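PDB 3LL3: gluconate kinase from Lactobacillus acidophilus, which binds ATP and D-xylulose and probably transfers phosphate from ATP to gluconate or a sugar such as xylulose, as FGGY-family kinases do. Local coordinates for residues A[319-324]-A[371-376]. Sequence-based numbering, arbitrary orientation.
Sequences DFLDVA and AVIEGI
Glu374 OE2, next in sequence to the Ile373 that meets Phe320, Leu321 and Ala324, is gripped by three groups: a salt bridge from Arg370 NH1 and hydrogen bonds with Gly330 N and Tyr471 OH. Ser331 OG bonds the other oxygen, OE1, so both oxygens of this buried carboxylate are held and its rotation is fixed. That probably favours the charged form.

The contact itself is apolar and small, burying about 160 Å². One methyl, Ile373 CD1, does most of the touching. It lies 3.6 Å from Ala324 CB and 3.8 Å from Leu321 CD2. It also meets the edge of the Phe320 ring, near the ring plane, 3.6 Å from CE1. Ile373 has an extended outer chain (chi2 160°), which carries CD1 out to the other helix. With CG anti to the backbone N (chi1 -172°), the Phe320 ring reaches toward helix 365-388 and overlaps Ile373 side by side. Leu321 lies roughly perpendicular to Ile373.

The short helical segments run nearly perpendicular, at 97°, with axes 10.8 Å apart. Leu321 is part of the ATP pocket and touches the bound nucleotide, so the contact borders that site in the C-terminal FGGY region. Helix 300-311 flanks the contact through Phe303, whose ring meets that of Phe320 edge-to-face, and helix 407-417 packs on Leu321 and Ile373 through Phe408.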
ATOM      1  N   ASP A 319       1.119  16.533 -16.747  1.00 32.09           N
ATOM      2  CA  ASP A 319       2.148  16.701 -15.714  1.00 32.25           C
ATOM      3  C   ASP A 319       2.382  15.357 -15.010  1.00 32.50           C
ATOM      4  O   ASP A 319       3.519  14.950 -14.772  1.00 31.22           O
ATOM      5  CB  ASP A 319       1.731  17.749 -14.665  1.00 34.20           C
ATOM      6  CG  ASP A 319       1.695  19.176 -15.209  1.00 37.34           C
ATOM      7  OD1 ASP A 319       2.377  19.460 -16.211  1.00 37.97           O
ATOM      8  OD2 ASP A 319       0.982  20.020 -14.618  1.00 40.35           O
ATOM      9  N   PHE A 320       1.286  14.680 -14.664  1.00 30.93           N
ATOM     10  CA  PHE A 320       1.367  13.401 -13.970  1.00 29.49           C
ATOM     11  C   PHE A 320       2.113  12.391 -14.819  1.00 28.00           C
ATOM     12  O   PHE A 320       3.029  11.726 -14.343  1.00 28.85           O
ATOM     13  CB  PHE A 320      -0.049  12.892 -13.681  1.00 31.06           C
ATOM     14  CG  PHE A 320      -0.105  11.675 -12.798  1.00 28.98           C
ATOM     15  CD1 PHE A 320       0.197  10.426 -13.296  1.00 29.42           C
ATOM     16  CD2 PHE A 320      -0.498  11.779 -11.485  1.00 33.67           C
ATOM     17  CE1 PHE A 320       0.120   9.300 -12.501  1.00 27.76           C
ATOM     18  CE2 PHE A 320      -0.575  10.643 -10.670  1.00 32.03           C
ATOM     19  CZ  PHE A 320      -0.264   9.408 -11.188  1.00 28.43           C
ATOM     20  N   LEU A 321       1.703  12.262 -16.080  1.00 29.44           N
ATOM     21  CA  LEU A 321       2.350  11.350 -17.004  1.00 27.40           C
ATOM     22  C   LEU A 321       3.836  11.676 -17.131  1.00 28.36           C
ATOM     23  O   LEU A 321       4.680  10.783 -17.131  1.00 26.72           O
ATOM     24  CB  LEU A 321       1.682  11.449 -18.373  1.00 29.42           C
ATOM     25  CG  LEU A 321       0.235  10.966 -18.380  1.00 28.44           C
ATOM     26  CD1 LEU A 321      -0.392  11.221 -19.736  1.00 31.76           C
ATOM     27  CD2 LEU A 321       0.184   9.486 -18.020  1.00 25.95           C
ATOM     28  N   ASP A 322       4.148  12.960 -17.249  1.00 31.26           N
ATOM     29  CA  ASP A 322       5.545  13.386 -17.357  1.00 33.72           C
ATOM     30  C   ASP A 322       6.340  12.883 -16.149  1.00 31.60           C
ATOM     31  O   ASP A 322       7.415  12.294 -16.297  1.00 32.64           O
ATOM     32  CB  ASP A 322       5.659  14.912 -17.476  1.00 33.02           C
ATOM     33  CG  ASP A 322       5.218  15.435 -18.837  1.00 39.38           C
ATOM     34  OD1 ASP A 322       5.179  14.643 -19.813  1.00 36.63           O
ATOM     35  OD2 ASP A 322       4.912  16.648 -18.924  1.00 40.62           O
ATOM     36  N   VAL A 323       5.806  13.091 -14.952  1.00 31.04           N
ATOM     37  CA  VAL A 323       6.529  12.658 -13.749  1.00 29.64           C
ATOM     38  C   VAL A 323       6.664  11.142 -13.687  1.00 30.41           C
ATOM     39  O   VAL A 323       7.744  10.612 -13.393  1.00 28.69           O
ATOM     40  CB  VAL A 323       5.858  13.166 -12.479  1.00 32.07           C
ATOM     41  CG1 VAL A 323       6.599  12.652 -11.255  1.00 31.90           C
ATOM     42  CG2 VAL A 323       5.813  14.692 -12.487  1.00 33.06           C
ATOM     43  N   ALA A 324       5.564  10.441 -13.966  1.00 31.36           N
ATOM     44  CA  ALA A 324       5.560   8.978 -13.943  1.00 29.89           C
ATOM     45  C   ALA A 324       6.640   8.410 -14.859  1.00 27.58           C
ATOM     46  O   ALA A 324       7.318   7.441 -14.520  1.00 27.40           O
ATOM     47  CB  ALA A 324       4.188   8.436 -14.337  1.00 25.85           C
ATOM     48  N   ALA A 371       3.612   3.552 -10.556  1.00 23.59           N
ATOM     49  CA  ALA A 371       3.002   2.340 -10.025  1.00 22.84           C
ATOM     50  C   ALA A 371       1.494   2.396 -10.174  1.00 22.20           C
ATOM     51  O   ALA A 371       0.866   1.368 -10.406  1.00 22.03           O
ATOM     52  CB  ALA A 371       3.381   2.113  -8.542  1.00 22.32           C
ATOM     53  N   VAL A 372       0.911   3.583 -10.017  1.00 20.32           N
ATOM     54  CA  VAL A 372      -0.536   3.731 -10.164  1.00 20.47           C
ATOM     55  C   VAL A 372      -0.936   3.369 -11.596  1.00 22.77           C
ATOM     56  O   VAL A 372      -1.843   2.562 -11.818  1.00 19.67           O
ATOM     57  CB  VAL A 372      -1.017   5.163  -9.845  1.00 22.37           C
ATOM     58  CG1 VAL A 372      -2.461   5.361 -10.329  1.00 22.07           C
ATOM     59  CG2 VAL A 372      -0.880   5.476  -8.337  1.00 20.68           C
ATOM     60  N   ILE A 373      -0.226   3.944 -12.565  1.00 21.71           N
ATOM     61  CA  ILE A 373      -0.542   3.702 -13.972  1.00 21.74           C
ATOM     62  C   ILE A 373      -0.335   2.239 -14.315  1.00 20.76           C
ATOM     63  O   ILE A 373      -1.168   1.629 -14.986  1.00 22.30           O
ATOM     64  CB  ILE A 373       0.304   4.583 -14.916  1.00 20.85           C
ATOM     65  CG1 ILE A 373      -0.101   6.044 -14.753  1.00 21.63           C
ATOM     66  CG2 ILE A 373       0.062   4.171 -16.371  1.00 22.79           C
ATOM     67  CD1 ILE A 373       0.947   7.044 -15.243  1.00 26.98           C
ATOM     68  N   GLU A 374       0.782   1.677 -13.870  1.00 20.34           N
ATOM     69  CA  GLU A 374       1.053   0.270 -14.095  1.00 21.49           C
ATOM     70  C   GLU A 374       0.031  -0.660 -13.429  1.00 22.59           C
ATOM     71  O   GLU A 374      -0.342  -1.684 -14.018  1.00 19.71           O
ATOM     72  CB  GLU A 374       2.463  -0.096 -13.652  1.00 23.49           C
ATOM     73  CG  GLU A 374       3.555   0.478 -14.570  1.00 25.70           C
ATOM     74  CD  GLU A 374       4.960   0.322 -14.019  1.00 26.86           C
ATOM     75  OE1 GLU A 374       5.113  -0.097 -12.843  1.00 25.64           O
ATOM     76  OE2 GLU A 374       5.920   0.637 -14.770  1.00 26.66           O
ATOM     77  N   GLY A 375      -0.396  -0.310 -12.212  1.00 19.66           N
ATOM     78  CA  GLY A 375      -1.381  -1.099 -11.494  1.00 20.42           C
ATOM     79  C   GLY A 375      -2.726  -1.090 -12.206  1.00 21.26           C
ATOM     80  O   GLY A 375      -3.393  -2.131 -12.327  1.00 21.33           O
ATOM     81  N   ILE A 376      -3.136   0.091 -12.666  1.00 20.87           N
ATOM     82  CA  ILE A 376      -4.381   0.221 -13.403  1.00 21.74           C
ATOM     83  C   ILE A 376      -4.357  -0.743 -14.596  1.00 22.23           C
ATOM     84  O   ILE A 376      -5.283  -1.516 -14.797  1.00 21.67           O
ATOM     85  CB  ILE A 376      -4.613   1.670 -13.863  1.00 23.27           C
ATOM     86  CG1 ILE A 376      -5.104   2.520 -12.691  1.00 22.86           C
ATOM     87  CG2 ILE A 376      -5.660   1.726 -14.982  1.00 22.00           C
ATOM     88  CD1 ILE A 376      -5.026   4.001 -12.934  1.00 21.38           C
TER